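Local structure of homoserine dehydrogenase (Staphylococcus aureus M1064, 4PG7) at residues 292-304 and 311-323. The protein catalyses the NAD(P)-dependent interconversion of aspartate semialdehyde and homoserine by hydride transfer, a step of the aspartic acid pathway. Numbering follows the deposited sequence.
With ACT (acetate ion), chain E.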
ATOM      1  N   HIS A 292       6.510  13.729   6.680  1.00 26.59           N
ATOM      2  CA  HIS A 292       5.825  13.080   5.561  1.00 26.33           C
ATOM      3  C   HIS A 292       6.100  11.570   5.604  1.00 27.35           C
ATOM      4  O   HIS A 292       7.223  11.139   5.893  1.00 24.12           O
ATOM      5  CB  HIS A 292       6.339  13.657   4.241  1.00 26.17           C
ATOM      6  CG  HIS A 292       5.438  13.418   3.075  1.00 26.52           C
ATOM      7  ND1 HIS A 292       5.433  12.235   2.368  1.00 26.47           N
ATOM      8  CD2 HIS A 292       4.501  14.204   2.491  1.00 26.40           C
ATOM      9  CE1 HIS A 292       4.552  12.308   1.386  1.00 26.86           C
ATOM     10  NE2 HIS A 292       3.953  13.485   1.457  1.00 26.47           N
ATOM     11  N   GLN A 293       5.094  10.776   5.267  1.00 27.05           N
ATOM     12  CA  GLN A 293       5.235   9.326   5.236  1.00 27.64           C
ATOM     13  C   GLN A 293       6.439   8.871   4.412  1.00 27.70           C
ATOM     14  O   GLN A 293       7.111   7.916   4.781  1.00 25.18           O
ATOM     15  CB  GLN A 293       3.929   8.665   4.757  1.00 29.94           C
ATOM     16  CG  GLN A 293       3.525   7.338   5.393  1.00 31.79           C
ATOM     17  CD  GLN A 293       3.694   7.190   6.900  1.00 30.97           C
ATOM     18  OE1 GLN A 293       3.202   7.988   7.696  1.00 30.34           O
ATOM     19  NE2 GLN A 293       4.357   6.096   7.291  1.00 31.60           N
ATOM     20  N   LEU A 294       6.740   9.545   3.300  1.00 27.91           N
ATOM     21  CA  LEU A 294       7.889   9.184   2.477  1.00 27.54           C
ATOM     22  C   LEU A 294       9.220   9.392   3.143  1.00 27.39           C
ATOM     23  O   LEU A 294      10.191   8.711   2.797  1.00 30.59           O
ATOM     24  CB  LEU A 294       7.901   9.922   1.141  1.00 28.02           C
ATOM     25  CG  LEU A 294       7.019   9.392   0.038  1.00 28.27           C
ATOM     26  CD1 LEU A 294       7.131  10.309  -1.169  1.00 29.49           C
ATOM     27  CD2 LEU A 294       7.356   7.967  -0.349  1.00 27.63           C
ATOM     28  N   ALA A 295       9.298  10.347   4.070  1.00 26.40           N
ATOM     29  CA  ALA A 295      10.547  10.653   4.698  1.00 26.54           C
ATOM     30  C   ALA A 295      11.095   9.438   5.446  1.00 27.24           C
ATOM     31  O   ALA A 295      12.305   9.327   5.623  1.00 28.33           O
ATOM     32  CB  ALA A 295      10.414  11.839   5.642  1.00 26.30           C
ATOM     33  N   ALA A 296      10.214   8.553   5.907  1.00 27.63           N
ATOM     34  CA  ALA A 296      10.614   7.437   6.776  1.00 27.03           C
ATOM     35  C   ALA A 296      11.030   6.184   5.997  1.00 24.36           C
ATOM     36  O   ALA A 296      11.503   5.235   6.593  1.00 23.62           O
ATOM     37  CB  ALA A 296       9.477   7.080   7.715  1.00 29.18           C
ATOM     38  N   VAL A 297      10.911   6.213   4.675  1.00 23.25           N
ATOM     39  CA  VAL A 297      11.216   5.073   3.830  1.00 24.43           C
ATOM     40  C   VAL A 297      12.735   4.989   3.587  1.00 24.84           C
ATOM     41  O   VAL A 297      13.310   5.816   2.863  1.00 25.36           O
ATOM     42  CB  VAL A 297      10.459   5.184   2.504  1.00 24.30           C
ATOM     43  CG1 VAL A 297      10.786   4.025   1.582  1.00 23.43           C
ATOM     44  CG2 VAL A 297       8.957   5.230   2.775  1.00 26.61           C
ATOM     45  N   GLU A 298      13.366   4.005   4.216  1.00 24.50           N
ATOM     46  CA  GLU A 298      14.828   3.924   4.324  1.00 25.79           C
ATOM     47  C   GLU A 298      15.391   2.707   3.629  1.00 24.88           C
ATOM     48  O   GLU A 298      14.666   1.759   3.288  1.00 24.51           O
ATOM     49  CB  GLU A 298      15.261   3.875   5.809  1.00 26.69           C
ATOM     50  CG  GLU A 298      14.933   5.123   6.622  1.00 27.97           C
ATOM     51  CD  GLU A 298      15.473   6.429   6.018  1.00 30.07           C
ATOM     52  OE1 GLU A 298      16.601   6.479   5.478  1.00 32.26           O
ATOM     53  OE2 GLU A 298      14.755   7.437   6.074  1.00 33.57           O
ATOM     54  N   ASP A 299      16.696   2.763   3.399  1.00 24.80           N
ATOM     55  CA  ASP A 299      17.461   1.657   2.848  1.00 26.75           C
ATOM     56  C   ASP A 299      16.938   1.256   1.483  1.00 25.49           C
ATOM     57  O   ASP A 299      16.568   2.124   0.704  1.00 25.23           O
ATOM     58  CB  ASP A 299      17.497   0.513   3.866  1.00 27.42           C
ATOM     59  CG  ASP A 299      18.033   0.979   5.204  1.00 30.06           C
ATOM     60  OD1 ASP A 299      18.931   1.858   5.224  1.00 30.99           O
ATOM     61  OD2 ASP A 299      17.561   0.495   6.245  1.00 33.65           O
ATOM     62  N   GLU A 300      16.833  -0.031   1.211  1.00 25.15           N
ATOM     63  CA  GLU A 300      16.407  -0.503  -0.099  1.00 27.76           C
ATOM     64  C   GLU A 300      14.890  -0.545  -0.284  1.00 27.57           C
ATOM     65  O   GLU A 300      14.411  -0.980  -1.320  1.00 27.29           O
ATOM     66  CB  GLU A 300      17.023  -1.873  -0.409  1.00 30.19           C
ATOM     67  CG  GLU A 300      16.426  -3.082   0.316  1.00 31.82           C
ATOM     68  CD  GLU A 300      17.012  -3.349   1.690  1.00 33.96           C
ATOM     69  OE1 GLU A 300      17.557  -2.419   2.347  1.00 33.32           O
ATOM     70  OE2 GLU A 300      16.894  -4.507   2.144  1.00 34.51           O
ATOM     71  N   TYR A 301      14.127  -0.094   0.701  1.00 26.98           N
ATOM     72  CA  TYR A 301      12.667  -0.091   0.562  1.00 27.35           C
ATOM     73  C   TYR A 301      12.223   0.967  -0.432  1.00 26.35           C
ATOM     74  O   TYR A 301      12.908   1.960  -0.634  1.00 26.65           O
ATOM     75  CB  TYR A 301      11.978   0.091   1.909  1.00 27.78           C
ATOM     76  CG  TYR A 301      11.888  -1.198   2.681  1.00 28.69           C
ATOM     77  CD1 TYR A 301      10.748  -1.966   2.622  1.00 29.98           C
ATOM     78  CD2 TYR A 301      12.952  -1.665   3.449  1.00 30.70           C
ATOM     79  CE1 TYR A 301      10.647  -3.157   3.308  1.00 31.21           C
ATOM     80  CE2 TYR A 301      12.854  -2.871   4.150  1.00 30.50           C
ATOM     81  CZ  TYR A 301      11.697  -3.611   4.064  1.00 32.03           C
ATOM     82  OH  TYR A 301      11.535  -4.806   4.740  1.00 33.52           O
ATOM     83  N   ASN A 302      11.111   0.683  -1.098  1.00 26.66           N
ATOM     84  CA  ASN A 302      10.469   1.591  -2.019  1.00 26.18           C
ATOM     85  C   ASN A 302       9.076   1.937  -1.506  1.00 25.52           C
ATOM     86  O   ASN A 302       8.586   1.332  -0.561  1.00 23.89           O
ATOM     87  CB  ASN A 302      10.406   0.961  -3.417  1.00 28.56           C
ATOM     88  CG  ASN A 302      11.776   0.922  -4.105  1.00 33.84           C
ATOM     89  OD1 ASN A 302      12.767   1.486  -3.609  1.00 39.52           O
ATOM     90  ND2 ASN A 302      11.833   0.290  -5.235  1.00 36.97           N
ATOM     91  N   ALA A 303       8.475   2.952  -2.115  1.00 23.72           N
ATOM     92  CA  ALA A 303       7.146   3.386  -1.752  1.00 24.65           C
ATOM     93  C   ALA A 303       6.572   4.257  -2.843  1.00 25.11           C
ATOM     94  O   ALA A 303       7.326   4.991  -3.517  1.00 24.94           O
ATOM     95  CB  ALA A 303       7.155   4.142  -0.416  1.00 23.76           C
ATOM     96  N   ILE A 304       5.260   4.147  -3.035  1.00 27.08           N
ATOM     97  CA  ILE A 304       4.514   5.072  -3.902  1.00 29.94           C
ATOM     98  C   ILE A 304       3.442   5.741  -3.099  1.00 27.30           C
ATOM     99  O   ILE A 304       2.589   5.063  -2.524  1.00 25.02           O
ATOM    100  CB  ILE A 304       3.737   4.426  -5.077  1.00 34.96           C
ATOM    101  CG1 ILE A 304       4.522   3.304  -5.678  1.00 39.67           C
ATOM    102  CG2 ILE A 304       3.404   5.488  -6.139  1.00 35.07           C
ATOM    103  CD1 ILE A 304       5.689   3.769  -6.491  1.00 42.26           C
ATOM    104  N   VAL A 311     -10.376  11.968  -2.170  1.00 76.48           N
ATOM    105  CA  VAL A 311     -10.041  11.027  -1.103  1.00 71.47           C
ATOM    106  C   VAL A 311      -8.752  11.444  -0.365  1.00 67.02           C
ATOM    107  O   VAL A 311      -8.088  12.413  -0.749  1.00 67.94           O
ATOM    108  CB  VAL A 311      -9.926   9.609  -1.719  1.00 75.00           C
ATOM    109  CG1 VAL A 311      -8.763   9.529  -2.702  1.00 73.97           C
ATOM    110  CG2 VAL A 311      -9.822   8.517  -0.657  1.00 78.13           C
ATOM    111  N   GLY A 312      -8.413  10.752   0.721  1.00 58.42           N
ATOM    112  CA  GLY A 312      -7.141  11.000   1.402  1.00 52.82           C
ATOM    113  C   GLY A 312      -5.961  10.516   0.578  1.00 43.56           C
ATOM    114  O   GLY A 312      -6.130   9.810  -0.410  1.00 42.26           O
ATOM    115  N   ASP A 313      -4.756  10.866   1.001  1.00 38.19           N
ATOM    116  CA  ASP A 313      -3.563  10.296   0.390  1.00 35.20           C
ATOM    117  C   ASP A 313      -3.458   8.809   0.705  1.00 33.00           C
ATOM    118  O   ASP A 313      -3.994   8.327   1.702  1.00 31.28           O
ATOM    119  CB  ASP A 313      -2.312  11.000   0.886  1.00 36.02           C
ATOM    120  CG  ASP A 313      -2.349  12.496   0.656  1.00 38.02           C
ATOM    121  OD1 ASP A 313      -3.262  12.970  -0.058  1.00 37.51           O
ATOM    122  OD2 ASP A 313      -1.476  13.179   1.216  1.00 37.85           O
ATOM    123  N   THR A 314      -2.773   8.072  -0.147  1.00 31.40           N
ATOM    124  CA  THR A 314      -2.483   6.680   0.144  1.00 31.89           C
ATOM    125  C   THR A 314      -1.001   6.433  -0.118  1.00 30.71           C
ATOM    126  O   THR A 314      -0.347   7.199  -0.842  1.00 29.08           O
ATOM    127  CB  THR A 314      -3.330   5.699  -0.690  1.00 33.52           C
ATOM    128  OG1 THR A 314      -3.088   5.941  -2.064  1.00 36.62           O
ATOM    129  CG2 THR A 314      -4.819   5.858  -0.426  1.00 35.32           C
ATOM    130  N   MET A 315      -0.478   5.359   0.463  1.00 29.91           N
ATOM    131  CA  MET A 315       0.906   4.942   0.183  1.00 28.06           C
ATOM    132  C   MET A 315       1.051   3.443   0.283  1.00 27.63           C
ATOM    133  O   MET A 315       0.424   2.784   1.127  1.00 28.37           O
ATOM    134  CB  MET A 315       1.905   5.643   1.119  1.00 27.18           C
ATOM    135  CG  MET A 315       3.381   5.551   0.671  1.00 28.18           C
ATOM    136  SD  MET A 315       4.586   6.165   1.913  1.00 27.55           S
ATOM    137  CE  MET A 315       4.450   4.759   3.034  1.00 31.82           C
ATOM    138  N   PHE A 316       1.886   2.915  -0.588  1.00 28.54           N
ATOM    139  CA  PHE A 316       2.231   1.505  -0.634  1.00 30.40           C
ATOM    140  C   PHE A 316       3.726   1.426  -0.402  1.00 29.51           C
ATOM    141  O   PHE A 316       4.476   2.188  -1.013  1.00 28.74           O
ATOM    142  CB  PHE A 316       1.830   0.942  -1.998  1.00 34.44           C
ATOM    143  CG  PHE A 316       0.397   1.246  -2.357  1.00 41.71           C
ATOM    144  CD1 PHE A 316      -0.613   0.310  -2.117  1.00 45.76           C
ATOM    145  CD2 PHE A 316       0.036   2.505  -2.860  1.00 43.88           C
ATOM    146  CE1 PHE A 316      -1.939   0.607  -2.412  1.00 49.72           C
ATOM    147  CE2 PHE A 316      -1.284   2.804  -3.138  1.00 45.93           C
ATOM    148  CZ  PHE A 316      -2.272   1.850  -2.929  1.00 48.35           C
ATOM    149  N   TYR A 317       4.153   0.531   0.487  1.00 27.13           N
ATOM    150  CA  TYR A 317       5.546   0.440   0.896  1.00 26.33           C
ATOM    151  C   TYR A 317       5.993  -1.006   0.804  1.00 26.05           C
ATOM    152  O   TYR A 317       5.272  -1.902   1.226  1.00 25.66           O
ATOM    153  CB  TYR A 317       5.655   0.946   2.329  1.00 26.60           C
ATOM    154  CG  TYR A 317       6.917   0.621   3.129  1.00 25.65           C
ATOM    155  CD1 TYR A 317       7.959   1.519   3.182  1.00 26.09           C
ATOM    156  CD2 TYR A 317       7.020  -0.546   3.899  1.00 26.78           C
ATOM    157  CE1 TYR A 317       9.099   1.268   3.943  1.00 25.78           C
ATOM    158  CE2 TYR A 317       8.152  -0.822   4.673  1.00 25.92           C
ATOM    159  CZ  TYR A 317       9.193   0.102   4.690  1.00 26.43           C
ATOM    160  OH  TYR A 317      10.308  -0.115   5.436  1.00 25.33           O
ATOM    161  N   GLY A 318       7.181  -1.234   0.263  1.00 25.94           N
ATOM    162  CA  GLY A 318       7.771  -2.576   0.202  1.00 27.58           C
ATOM    163  C   GLY A 318       9.048  -2.590  -0.605  1.00 30.18           C
ATOM    164  O   GLY A 318       9.399  -1.571  -1.225  1.00 30.20           O
ATOM    165  N   LYS A 319       9.756  -3.716  -0.604  1.00 33.36           N
ATOM    166  CA  LYS A 319      10.980  -3.845  -1.395  1.00 41.30           C
ATOM    167  C   LYS A 319      10.671  -4.278  -2.810  1.00 49.17           C
ATOM    168  O   LYS A 319       9.550  -4.701  -3.110  1.00 54.39           O
ATOM    169  CB  LYS A 319      11.901  -4.899  -0.823  1.00 47.03           C
ATOM    170  CG  LYS A 319      12.400  -4.656   0.569  1.00 46.82           C
ATOM    171  CD  LYS A 319      13.422  -5.735   0.891  1.00 48.53           C
ATOM    172  CE  LYS A 319      13.735  -5.797   2.365  1.00 51.36           C
ATOM    173  NZ  LYS A 319      14.657  -6.924   2.660  1.00 57.51           N
ATOM    174  N   GLY A 320      11.664  -4.147  -3.690  1.00 53.28           N
ATOM    175  CA  GLY A 320      11.528  -4.605  -5.065  1.00 58.72           C
ATOM    176  C   GLY A 320      11.638  -6.119  -5.150  1.00 62.88           C
ATOM    177  O   GLY A 320      12.180  -6.761  -4.249  1.00 63.91           O
ATOM    178  N   ALA A 321      11.112  -6.677  -6.238  1.00 71.52           N
ATOM    179  CA  ALA A 321      11.345  -8.089  -6.601  1.00 75.23           C
ATOM    180  C   ALA A 321      12.785  -8.291  -7.112  1.00 74.68           C
ATOM    181  O   ALA A 321      13.353  -7.354  -7.666  1.00 80.03           O
ATOM    182  CB  ALA A 321      10.341  -8.513  -7.661  1.00 77.45           C
ATOM    183  N   GLY A 322      13.377  -9.488  -6.996  1.00 75.48           N
ATOM    184  CA  GLY A 322      12.722 -10.726  -6.588  1.00 74.32           C
ATOM    185  C   GLY A 322      12.514 -11.663  -7.779  1.00 69.84           C
ATOM    186  O   GLY A 322      11.411 -11.758  -8.305  1.00 70.68           O
ATOM    187  N   SER A 323      13.566 -12.361  -8.208  1.00 65.33           N
ATOM    188  CA  SER A 323      13.449 -13.350  -9.297  1.00 64.65           C
ATOM    189  C   SER A 323      12.317 -14.347  -9.056  1.00 63.26           C
ATOM    190  O   SER A 323      11.508 -14.598  -9.952  1.00 62.39           O
ATOM    191  CB  SER A 323      14.762 -14.117  -9.508  1.00 65.71           C
ATOM    192  OG  SER A 323      15.617 -13.402 -10.375  1.00 68.33           O
TER
HETATM  193  C   ACT E 503      12.469  -2.650   8.163  1.00 55.58           C
HETATM  194  O   ACT E 503      11.383  -2.117   7.781  1.00 57.31           O
HETATM  195  OXT ACT E 503      12.528  -3.579   9.001  1.00 60.28           O
HETATM  196  CH3 ACT E 503      13.769  -2.171   7.613  1.00 52.95           C
HETATM  197  O   HOH W   1      12.342   1.699   5.503  1.00 25.53           O
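The ring of Tyr-301 has a neighbour on each face: Lys-319 CG sits over the centre of one, 3.6 Å from the ring centroid in a CH-pi contact, and on the opposite face Tyr-317 OH lies near the rim. The two tyrosine planes are within 4° of parallel but slid apart, so the rings barely overlap; CD1 of Tyr-301 approaches CZ of Tyr-317 to 3.3 Å. CG anti to the backbone N (chi1 164°) swings the Tyr-317 ring toward 292-304, where its edge meets Val-297 CG2. In the Tyr-317 ring plane a water links Tyr-317 OH, at 2.7 Å, to Glu-298 N. An acetate oxygen, probably from the crystallisation liquor, lies near the same edge, its bond from Tyr-317 OH weak and unsettled. The extended Lys-319 chain continues past Tyr-301 to a salt bridge whose hydrogen bond, NZ to Glu-300 OE2 at 3.3 Å, is weak.

On the face carrying Ala-303 and Tyr-317, Met-315 turns at chi3 (74°) and lays SD and CE against Gln-293 CG, crossing that side chain at about a right angle; SD also reaches Ala-303 CB. Gln-293 NE2 bonds to Gln-293 O of the second subunit. Paired backbone bonds fix the register: Asn-302 N to Gly-318 O (2.8 Å) and Ile-304 N to Phe-316 O (2.9 Å), each with its reciprocal, flank the non-hydrogen-bonded pair Ala-303/Tyr-317. Strands 302-308 and 314-318 form an antiparallel beta hairpin, the preceding loop packed on that face, and residues 314-317 also pair with a strand of the second subunit, carrying the sheet across the dimer interface.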